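Local atomic coordinates of acetyl-CoA hydrolase/transferase family protein (Porphyromonas gingivalis, PDB entry 2NVV), a protein that binds zinc and probably catalyses transfer of coenzyme A between acyl-CoA and acetate, or hydrolysis of acetyl-CoA. Residues E166-P176 against K325-Y335; G232-M243 against V266-P277. All coordinates share one frame; numbering follows the deposited sequence.

Overall arrangement
From the N terminus, the chain first reaches 166-176, a loop that follows strand 154-160 of the seven-stranded parallel sheet. It next runs through helix 226-245 and strand 255-257 into helix 261-272, where interaction 2 closes a short loop of 22 residues by packing 232-243 against 266-277. Only then does it arrive at 325-335, which returns to the early loop and closes interaction 1 across 148 intervening residues. The short closure therefore lies wholly within the long one. Interaction 1 joins the N-terminal part to the edge of the three-stranded sheet; interaction 2 pairs two helices, the first packed on strands 389-392 and 421-424 of the five-stranded mixed sheet. Their centres are 28 Å apart and they do not touch.

Interaction 1 of 2, residues E166-P176 against K325-Y335; sequences EIMGMHDLCEP and KDKILLRPQEY
The ammonium NZ of Lys325 is gripped by backbone carbonyls at the start of the turn Ile167-Met170 and just before it: it donates to Met168 O at 2.6 Å and, weakly, to Glu166 O at 2.8 Å. A lysine suits this place because its long arm, with CG anti to the backbone N (chi1 -157°), runs extended and bends only at its end, setting NZ above the carbonyl plane of Met168. Gly169 takes the positive phi of the type II turn, where a side chain would collide with the preceding carbonyl oxygen. Beyond the turn the backbones meet in a single beta bridge between His171 and Leu330. Leu330 N donates to Met170 O at 2.7 Å and Asp172 N to Leu330 O at 2.9 Å. Asp172 and Arg331 then run side by side into a long salt bridge, OD2 to NH2 3.3 Å, their planes 68° apart; Asp172 is also held by the backbone N of Ile194 and Gly195, and Arg331 by Ser303. Further on, Cys174 SG makes an oblique sulfur-aromatic contact with the Tyr335 ring near CZ and OH, 4.4 Å from its centroid. The Pro176 and Tyr335 side chains approach each other from opposite directions. Strand 328-330 is an outer strand of the three-stranded sheet, paired with 299-304; helix 288-295 packs on Ile328, and helix 108-113 touches Pro176 and Glu334.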
loop_
_atom_site.group_PDB
_atom_site.type_symbol
_atom_site.label_atom_id
_atom_site.label_comp_id
_atom_site.label_asym_id
_atom_site.label_seq_id
_atom_site.Cartn_x
_atom_site.Cartn_y
_atom_site.Cartn_z
ATOM N N GLU A 166 3.060 30.001 23.985
ATOM C CA GLU A 166 1.626 29.882 24.252
ATOM C C GLU A 166 1.025 28.818 23.335
ATOM O O GLU A 166 -0.119 28.395 23.512
ATOM C CB GLU A 166 0.930 31.217 24.027
ATOM C CG GLU A 166 1.087 32.189 25.183
ATOM C CD GLU A 166 2.477 32.789 25.278
ATOM O OE1 GLU A 166 2.829 33.291 26.367
ATOM O OE2 GLU A 166 3.209 32.773 24.264
ATOM N N ILE A 167 1.824 28.391 22.359
ATOM C CA ILE A 167 1.440 27.369 21.397
ATOM C C ILE A 167 1.289 26.039 22.122
ATOM O O ILE A 167 0.592 25.140 21.663
ATOM C CB ILE A 167 2.516 27.261 20.280
ATOM C CG1 ILE A 167 2.375 28.454 19.346
ATOM C CG2 ILE A 167 2.383 25.972 19.510
ATOM C CD1 ILE A 167 0.970 28.634 18.830
HETATM N N MSE A 168 1.956 25.936 23.264
HETATM C CA MSE A 168 1.912 24.746 24.104
HETATM C C MSE A 168 0.505 24.150 24.106
HETATM O O MSE A 168 -0.443 24.788 24.566
HETATM C CB MSE A 168 2.311 25.131 25.532
HETATM C CG MSE A 168 2.129 24.034 26.575
HETATM SE SE MSE A 168 3.571 22.759 26.658
HETATM C CE MSE A 168 4.712 23.668 27.944
ATOM N N GLY A 169 0.371 22.931 23.594
ATOM C CA GLY A 169 -0.935 22.297 23.555
ATOM C C GLY A 169 -1.399 21.990 22.145
ATOM O O GLY A 169 -2.324 21.199 21.948
HETATM N N MSE A 170 -0.766 22.613 21.158
HETATM C CA MSE A 170 -1.143 22.380 19.778
HETATM C C MSE A 170 -0.478 21.154 19.158
HETATM O O MSE A 170 -0.802 20.767 18.030
HETATM C CB MSE A 170 -0.848 23.616 18.940
HETATM C CG MSE A 170 -1.828 24.749 19.233
HETATM SE SE MSE A 170 -1.768 26.236 18.015
HETATM C CE MSE A 170 -0.900 25.280 16.475
ATOM N N HIS A 171 0.453 20.544 19.890
ATOM C CA HIS A 171 1.130 19.354 19.395
ATOM C C HIS A 171 0.709 18.174 20.258
ATOM O O HIS A 171 0.305 18.344 21.417
ATOM C CB HIS A 171 2.657 19.495 19.476
ATOM C CG HIS A 171 3.180 20.833 19.061
ATOM N ND1 HIS A 171 3.282 21.897 19.934
ATOM C CD2 HIS A 171 3.630 21.286 17.865
ATOM C CE1 HIS A 171 3.770 22.943 19.295
ATOM N NE2 HIS A 171 3.991 22.600 18.039
ATOM N N ASP A 172 0.799 16.982 19.682
ATOM C CA ASP A 172 0.485 15.741 20.378
ATOM C C ASP A 172 1.667 14.858 19.992
ATOM O O ASP A 172 1.684 14.237 18.934
ATOM C CB ASP A 172 -0.845 15.169 19.879
ATOM C CG ASP A 172 -1.387 14.079 20.786
ATOM O OD1 ASP A 172 -1.060 14.109 21.989
ATOM O OD2 ASP A 172 -2.142 13.205 20.309
ATOM N N LEU A 173 2.678 14.854 20.852
ATOM C CA LEU A 173 3.911 14.113 20.599
ATOM C C LEU A 173 4.058 12.805 21.348
ATOM O O LEU A 173 3.753 12.720 22.532
ATOM C CB LEU A 173 5.136 14.985 20.921
ATOM C CG LEU A 173 5.403 16.316 20.200
ATOM C CD1 LEU A 173 5.050 16.218 18.728
ATOM C CD2 LEU A 173 4.598 17.401 20.842
ATOM N N CYS A 174 4.536 11.787 20.638
ATOM C CA CYS A 174 4.774 10.481 21.227
ATOM C C CYS A 174 5.224 9.469 20.192
ATOM O O CYS A 174 5.296 9.759 18.997
ATOM C CB CYS A 174 3.524 9.955 21.971
ATOM S SG CYS A 174 1.987 9.796 21.008
ATOM N N GLU A 175 5.547 8.280 20.687
ATOM C CA GLU A 175 5.972 7.160 19.870
ATOM C C GLU A 175 5.365 5.943 20.518
ATOM O O GLU A 175 5.181 5.911 21.729
ATOM C CB GLU A 175 7.487 7.006 19.894
ATOM C CG GLU A 175 8.244 8.144 19.264
ATOM C CD GLU A 175 9.732 7.914 19.302
ATOM O OE1 GLU A 175 10.289 7.867 20.425
ATOM O OE2 GLU A 175 10.334 7.777 18.207
ATOM N N PRO A 176 5.042 4.919 19.722
ATOM C CA PRO A 176 4.454 3.705 20.294
ATOM C C PRO A 176 5.549 2.695 20.620
ATOM O O PRO A 176 6.686 2.839 20.182
ATOM C CB PRO A 176 3.555 3.211 19.172
ATOM C CG PRO A 176 4.389 3.514 17.969
ATOM C CD PRO A 176 4.937 4.908 18.250
ATOM N N LYS A 325 -6.309 27.432 18.983
ATOM C CA LYS A 325 -5.664 26.465 19.869
ATOM C C LYS A 325 -6.337 25.095 19.987
ATOM O O LYS A 325 -5.676 24.059 19.897
ATOM C CB LYS A 325 -5.500 27.073 21.263
ATOM C CG LYS A 325 -4.403 26.423 22.083
ATOM C CD LYS A 325 -3.811 27.420 23.077
ATOM C CE LYS A 325 -2.609 26.820 23.774
ATOM N NZ LYS A 325 -1.712 26.204 22.770
ATOM N N ASP A 326 -7.648 25.100 20.180
ATOM C CA ASP A 326 -8.419 23.870 20.323
ATOM C C ASP A 326 -8.967 23.326 18.999
ATOM O O ASP A 326 -9.783 22.401 18.994
ATOM C CB ASP A 326 -9.583 24.117 21.281
ATOM C CG ASP A 326 -10.340 25.395 20.944
ATOM O OD1 ASP A 326 -9.748 26.491 21.086
ATOM O OD2 ASP A 326 -11.518 25.308 20.527
ATOM N N LYS A 327 -8.528 23.892 17.878
ATOM C CA LYS A 327 -9.019 23.439 16.581
ATOM C C LYS A 327 -7.929 22.889 15.687
ATOM O O LYS A 327 -8.216 22.306 14.641
ATOM C CB LYS A 327 -9.732 24.572 15.858
ATOM C CG LYS A 327 -10.981 25.061 16.550
ATOM C CD LYS A 327 -11.573 26.276 15.840
ATOM C CE LYS A 327 -12.806 26.770 16.588
ATOM N NZ LYS A 327 -12.522 26.957 18.045
ATOM N N ILE A 328 -6.680 23.074 16.101
ATOM C CA ILE A 328 -5.548 22.589 15.327
ATOM C C ILE A 328 -4.726 21.674 16.198
ATOM O O ILE A 328 -4.491 21.980 17.353
ATOM C CB ILE A 328 -4.640 23.747 14.860
ATOM C CG1 ILE A 328 -5.436 24.722 13.992
ATOM C CG2 ILE A 328 -3.442 23.188 14.091
ATOM C CD1 ILE A 328 -4.709 26.020 13.736
ATOM N N LEU A 329 -4.296 20.548 15.645
ATOM C CA LEU A 329 -3.472 19.606 16.392
ATOM C C LEU A 329 -2.409 19.064 15.452
ATOM O O LEU A 329 -2.737 18.541 14.389
ATOM C CB LEU A 329 -4.321 18.455 16.931
ATOM C CG LEU A 329 -3.652 17.530 17.952
ATOM C CD1 LEU A 329 -3.270 18.312 19.208
ATOM C CD2 LEU A 329 -4.616 16.420 18.297
ATOM N N LEU A 330 -1.140 19.215 15.834
ATOM C CA LEU A 330 -0.038 18.735 15.010
ATOM C C LEU A 330 0.561 17.458 15.598
ATOM O O LEU A 330 0.861 17.389 16.793
ATOM C CB LEU A 330 1.033 19.818 14.877
ATOM C CG LEU A 330 0.563 21.161 14.312
ATOM C CD1 LEU A 330 1.751 22.072 14.126
ATOM C CD2 LEU A 330 -0.128 20.956 12.992
ATOM N N ARG A 331 0.737 16.454 14.739
ATOM C CA ARG A 331 1.266 15.157 15.149
ATOM C C ARG A 331 2.496 14.751 14.334
ATOM O O ARG A 331 2.783 15.328 13.276
ATOM C CB ARG A 331 0.200 14.075 14.958
ATOM C CG ARG A 331 -1.198 14.403 15.471
ATOM C CD ARG A 331 -2.188 13.396 14.900
ATOM N NE ARG A 331 -3.578 13.658 15.264
ATOM C CZ ARG A 331 -4.120 13.315 16.429
ATOM N NH1 ARG A 331 -5.396 13.590 16.678
ATOM N NH2 ARG A 331 -3.390 12.691 17.349
ATOM N N PRO A 332 3.252 13.754 14.827
ATOM C CA PRO A 332 4.435 13.305 14.088
ATOM C C PRO A 332 3.845 12.591 12.884
ATOM O O PRO A 332 2.742 12.081 12.975
ATOM C CB PRO A 332 5.103 12.334 15.061
ATOM C CG PRO A 332 4.639 12.815 16.415
ATOM C CD PRO A 332 3.189 13.107 16.149
ATOM N N GLN A 333 4.560 12.550 11.767
ATOM C CA GLN A 333 4.043 11.900 10.561
ATOM C C GLN A 333 3.775 10.412 10.796
ATOM O O GLN A 333 3.046 9.760 10.040
ATOM C CB GLN A 333 5.019 12.102 9.395
ATOM C CG GLN A 333 6.385 11.471 9.582
ATOM C CD GLN A 333 7.421 12.082 8.656
ATOM O OE1 GLN A 333 7.748 13.264 8.775
ATOM N NE2 GLN A 333 7.938 11.288 7.727
ATOM N N GLU A 334 4.356 9.873 11.858
ATOM C CA GLU A 334 4.135 8.476 12.181
ATOM C C GLU A 334 2.670 8.293 12.525
ATOM O O GLU A 334 2.106 7.225 12.328
ATOM C CB GLU A 334 5.009 8.053 13.364
ATOM C CG GLU A 334 4.575 6.753 14.018
ATOM C CD GLU A 334 5.694 6.076 14.791
ATOM O OE1 GLU A 334 6.489 6.777 15.458
ATOM O OE2 GLU A 334 5.766 4.829 14.734
ATOM N N TYR A 335 2.056 9.351 13.038
ATOM C CA TYR A 335 0.642 9.318 13.401
ATOM C C TYR A 335 -0.268 10.018 12.400
ATOM O O TYR A 335 -1.316 9.496 12.060
ATOM C CB TYR A 335 0.436 9.925 14.775
ATOM C CG TYR A 335 0.982 9.064 15.884
ATOM C CD1 TYR A 335 2.330 9.124 16.249
ATOM C CD2 TYR A 335 0.151 8.166 16.557
ATOM C CE1 TYR A 335 2.830 8.311 17.257
ATOM C CE2 TYR A 335 0.641 7.350 17.559
ATOM C CZ TYR A 335 1.975 7.424 17.910
ATOM O OH TYR A 335 2.438 6.609 18.916
#

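Interaction 2 of 2, residues G232-M243 against V266-P277; sequences GDNVAAFLVSEM and VLGALGDNPDIP
Val235 and Val266 share one rotamer, CG1 anti to the backbone N, and their branches cross at about a right angle, CG1 meeting CG1 at 3.7 Å and CG2 meeting CG2 at 3.8 Å. Val266 also lies close to Val262, a predicted coenzyme A-binding residue. On Val240, chi1 of -44° turns CG1 to the CD1 of Ile276, whose chain folds back at chi2 -70° to bring that methyl between Ala236, Leu239 and Val240. Small residues let the two helices come close, with axes 7.7 Å apart and crossing at -45°. Gly232 sits with its CA 3.8 Å from Val266 CA, a separation that leaves little room for a side chain, and Ala236 CB touches Ala269 CB at 3.7 Å. Leu270 fills the next position, its CD2 reaching Ala236 and, at 4.2 Å, Leu239 CD2. After helix 261-272 ends, the chain keeps to the same partner. Asn273 OD1 accepts from Asp275 N at 3.1 Å in an Asx turn, and OD1, held there, touches Val240 CG1. Met243, a selenomethionine here, bends at chi3, and its CE approaches Pro277 CD at 3.6 Å. On its inner side helix 226-245 lies over strands 389-392 and 421-424. The contact is thus almost wholly apolar, consistent with shape fit between small and branched side chains setting how the helices lie, while the polar Asn273 serves its own turn.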
loop_
_atom_site.group_PDB
_atom_site.type_symbol
_atom_site.label_atom_id
_atom_site.label_comp_id
_atom_site.label_asym_id
_atom_site.label_seq_id
_atom_site.Cartn_x
_atom_site.Cartn_y
_atom_site.Cartn_z
ATOM N N GLY A 232 -11.850 21.288 -8.746
ATOM C CA GLY A 232 -12.329 21.424 -7.381
ATOM C C GLY A 232 -13.830 21.227 -7.218
ATOM O O GLY A 232 -14.290 20.656 -6.230
ATOM N N ASP A 233 -14.603 21.707 -8.186
ATOM C CA ASP A 233 -16.047 21.586 -8.132
ATOM C C ASP A 233 -16.431 20.141 -8.319
ATOM O O ASP A 233 -17.319 19.627 -7.627
ATOM C CB ASP A 233 -16.701 22.421 -9.237
ATOM C CG ASP A 233 -18.214 22.524 -9.072
ATOM O OD1 ASP A 233 -18.664 23.312 -8.215
ATOM O OD2 ASP A 233 -18.950 21.806 -9.780
ATOM N N ASN A 234 -15.772 19.476 -9.259
ATOM C CA ASN A 234 -16.080 18.080 -9.518
ATOM C C ASN A 234 -15.869 17.222 -8.287
ATOM O O ASN A 234 -16.678 16.339 -8.003
ATOM C CB ASN A 234 -15.245 17.551 -10.673
ATOM C CG ASN A 234 -15.595 18.220 -11.979
ATOM O OD1 ASN A 234 -16.683 18.752 -12.130
ATOM N ND2 ASN A 234 -14.675 18.184 -12.937
ATOM N N VAL A 235 -14.789 17.490 -7.556
ATOM C CA VAL A 235 -14.486 16.748 -6.343
ATOM C C VAL A 235 -15.595 16.920 -5.322
ATOM O O VAL A 235 -16.128 15.946 -4.807
ATOM C CB VAL A 235 -13.167 17.219 -5.709
ATOM C CG1 VAL A 235 -12.901 16.433 -4.430
ATOM C CG2 VAL A 235 -12.023 17.039 -6.693
ATOM N N ALA A 236 -15.941 18.170 -5.039
ATOM C CA ALA A 236 -16.995 18.483 -4.074
ATOM C C ALA A 236 -18.369 17.928 -4.470
ATOM O O ALA A 236 -19.085 17.377 -3.627
ATOM C CB ALA A 236 -17.079 19.980 -3.884
ATOM N N ALA A 237 -18.740 18.074 -5.740
ATOM C CA ALA A 237 -20.029 17.563 -6.201
ATOM C C ALA A 237 -20.089 16.028 -6.168
ATOM O O ALA A 237 -21.138 15.438 -5.908
ATOM C CB ALA A 237 -20.306 18.060 -7.606
ATOM N N PHE A 238 -18.967 15.383 -6.445
ATOM C CA PHE A 238 -18.904 13.933 -6.437
ATOM C C PHE A 238 -19.164 13.439 -5.018
ATOM O O PHE A 238 -19.982 12.545 -4.786
ATOM C CB PHE A 238 -17.519 13.479 -6.900
ATOM C CG PHE A 238 -17.222 12.027 -6.620
ATOM C CD1 PHE A 238 -17.932 11.021 -7.258
ATOM C CD2 PHE A 238 -16.224 11.672 -5.715
ATOM C CE1 PHE A 238 -17.661 9.685 -7.006
ATOM C CE2 PHE A 238 -15.947 10.335 -5.455
ATOM C CZ PHE A 238 -16.669 9.337 -6.106
ATOM N N LEU A 239 -18.470 14.046 -4.068
ATOM C CA LEU A 239 -18.609 13.679 -2.674
ATOM C C LEU A 239 -20.038 13.820 -2.147
ATOM O O LEU A 239 -20.546 12.887 -1.516
ATOM C CB LEU A 239 -17.612 14.483 -1.831
ATOM C CG LEU A 239 -16.301 13.759 -1.454
ATOM C CD1 LEU A 239 -15.944 12.694 -2.461
ATOM C CD2 LEU A 239 -15.180 14.771 -1.315
ATOM N N VAL A 240 -20.704 14.950 -2.398
ATOM C CA VAL A 240 -22.077 15.082 -1.902
ATOM C C VAL A 240 -22.930 14.013 -2.595
ATOM O O VAL A 240 -23.833 13.426 -2.008
ATOM C CB VAL A 240 -22.708 16.487 -2.194
ATOM C CG1 VAL A 240 -21.717 17.583 -1.888
ATOM C CG2 VAL A 240 -23.177 16.581 -3.621
ATOM N N SER A 241 -22.606 13.750 -3.850
ATOM C CA SER A 241 -23.339 12.787 -4.638
ATOM C C SER A 241 -23.204 11.383 -4.086
ATOM O O SER A 241 -24.141 10.576 -4.159
ATOM C CB SER A 241 -22.838 12.847 -6.070
ATOM O OG SER A 241 -23.361 11.776 -6.817
ATOM N N GLU A 242 -22.031 11.092 -3.530
ATOM C CA GLU A 242 -21.745 9.787 -2.947
ATOM C C GLU A 242 -22.486 9.601 -1.646
ATOM O O GLU A 242 -22.951 8.499 -1.350
ATOM C CB GLU A 242 -20.242 9.635 -2.707
ATOM C CG GLU A 242 -19.444 9.397 -3.976
ATOM C CD GLU A 242 -19.936 8.181 -4.732
ATOM O OE1 GLU A 242 -19.732 7.046 -4.241
ATOM O OE2 GLU A 242 -20.541 8.363 -5.809
HETATM N N MSE A 243 -22.596 10.672 -0.866
HETATM C CA MSE A 243 -23.302 10.598 0.409
HETATM C C MSE A 243 -24.767 10.274 0.197
HETATM O O MSE A 243 -25.336 9.445 0.911
HETATM C CB MSE A 243 -23.195 11.911 1.176
HETATM C CG MSE A 243 -21.811 12.229 1.684
HETATM SE SE MSE A 243 -21.874 13.700 2.919
HETATM C CE MSE A 243 -21.833 15.184 1.718
ATOM N N VAL A 266 -10.227 22.574 -4.338
ATOM C CA VAL A 266 -11.048 21.524 -3.756
ATOM C C VAL A 266 -11.595 21.998 -2.414
ATOM O O VAL A 266 -12.806 21.945 -2.177
ATOM C CB VAL A 266 -10.236 20.216 -3.580
ATOM C CG1 VAL A 266 -11.048 19.186 -2.823
ATOM C CG2 VAL A 266 -9.876 19.661 -4.939
ATOM N N LEU A 267 -10.709 22.485 -1.550
ATOM C CA LEU A 267 -11.122 22.988 -0.244
ATOM C C LEU A 267 -12.157 24.100 -0.374
ATOM O O LEU A 267 -13.139 24.132 0.361
ATOM C CB LEU A 267 -9.905 23.496 0.533
ATOM C CG LEU A 267 -8.956 22.394 1.023
ATOM C CD1 LEU A 267 -7.647 22.998 1.487
ATOM C CD2 LEU A 267 -9.621 21.615 2.136
ATOM N N GLY A 268 -11.929 25.013 -1.313
ATOM C CA GLY A 268 -12.866 26.104 -1.525
ATOM C C GLY A 268 -14.218 25.582 -1.968
ATOM O O GLY A 268 -15.253 26.004 -1.457
ATOM N N ALA A 269 -14.209 24.646 -2.913
ATOM C CA ALA A 269 -15.445 24.070 -3.424
ATOM C C ALA A 269 -16.250 23.418 -2.303
ATOM O O ALA A 269 -17.452 23.621 -2.194
ATOM C CB ALA A 269 -15.131 23.066 -4.501
ATOM N N LEU A 270 -15.578 22.635 -1.469
ATOM C CA LEU A 270 -16.220 21.971 -0.341
ATOM C C LEU A 270 -16.893 23.008 0.557
ATOM O O LEU A 270 -18.044 22.845 0.953
ATOM C CB LEU A 270 -15.179 21.186 0.466
ATOM C CG LEU A 270 -14.511 19.981 -0.208
ATOM C CD1 LEU A 270 -13.292 19.568 0.609
ATOM C CD2 LEU A 270 -15.497 18.813 -0.339
ATOM N N GLY A 271 -16.161 24.071 0.878
ATOM C CA GLY A 271 -16.703 25.118 1.715
ATOM C C GLY A 271 -17.914 25.802 1.099
ATOM O O GLY A 271 -18.836 26.208 1.814
ATOM N N ASP A 272 -17.933 25.929 -0.224
ATOM C CA ASP A 272 -19.051 26.587 -0.887
ATOM C C ASP A 272 -20.229 25.677 -1.245
ATOM O O ASP A 272 -21.285 26.152 -1.669
ATOM C CB ASP A 272 -18.557 27.320 -2.134
ATOM C CG ASP A 272 -18.072 28.740 -1.827
ATOM O OD1 ASP A 272 -17.658 29.439 -2.778
ATOM O OD2 ASP A 272 -18.104 29.167 -0.644
ATOM N N ASN A 273 -20.063 24.371 -1.082
ATOM C CA ASN A 273 -21.152 23.456 -1.377
ATOM C C ASN A 273 -21.856 23.171 -0.052
ATOM O O ASN A 273 -21.336 22.450 0.798
ATOM C CB ASN A 273 -20.615 22.165 -1.985
ATOM C CG ASN A 273 -21.700 21.336 -2.622
ATOM O OD1 ASN A 273 -22.687 20.991 -1.978
ATOM N ND2 ASN A 273 -21.527 21.012 -3.898
ATOM N N PRO A 274 -23.059 23.738 0.139
ATOM C CA PRO A 274 -23.850 23.564 1.362
ATOM C C PRO A 274 -24.190 22.121 1.696
ATOM O O PRO A 274 -24.461 21.808 2.856
ATOM C CB PRO A 274 -25.091 24.408 1.090
ATOM C CG PRO A 274 -25.270 24.249 -0.389
ATOM C CD PRO A 274 -23.852 24.434 -0.892
ATOM N N ASP A 275 -24.181 21.246 0.690
ATOM C CA ASP A 275 -24.476 19.835 0.911
ATOM C C ASP A 275 -23.290 19.130 1.543
ATOM O O ASP A 275 -23.381 17.952 1.900
ATOM C CB ASP A 275 -24.843 19.138 -0.387
ATOM C CG ASP A 275 -26.239 19.470 -0.842
ATOM O OD1 ASP A 275 -27.145 19.470 0.016
ATOM O OD2 ASP A 275 -26.429 19.716 -2.052
ATOM N N ILE A 276 -22.172 19.843 1.666
ATOM C CA ILE A 276 -20.989 19.282 2.314
ATOM C C ILE A 276 -21.065 19.780 3.752
ATOM O O ILE A 276 -20.939 20.973 4.002
ATOM C CB ILE A 276 -19.669 19.791 1.672
ATOM C CG1 ILE A 276 -19.481 19.182 0.284
ATOM C CG2 ILE A 276 -18.483 19.416 2.551
ATOM C CD1 ILE A 276 -19.162 17.708 0.290
ATOM N N PRO A 277 -21.304 18.875 4.716
ATOM C CA PRO A 277 -21.397 19.277 6.125
ATOM C C PRO A 277 -20.057 19.739 6.716
ATOM O O PRO A 277 -18.994 19.351 6.229
ATOM C CB PRO A 277 -21.940 18.017 6.808
ATOM C CG PRO A 277 -21.370 16.918 5.978
ATOM C CD PRO A 277 -21.571 17.431 4.567
#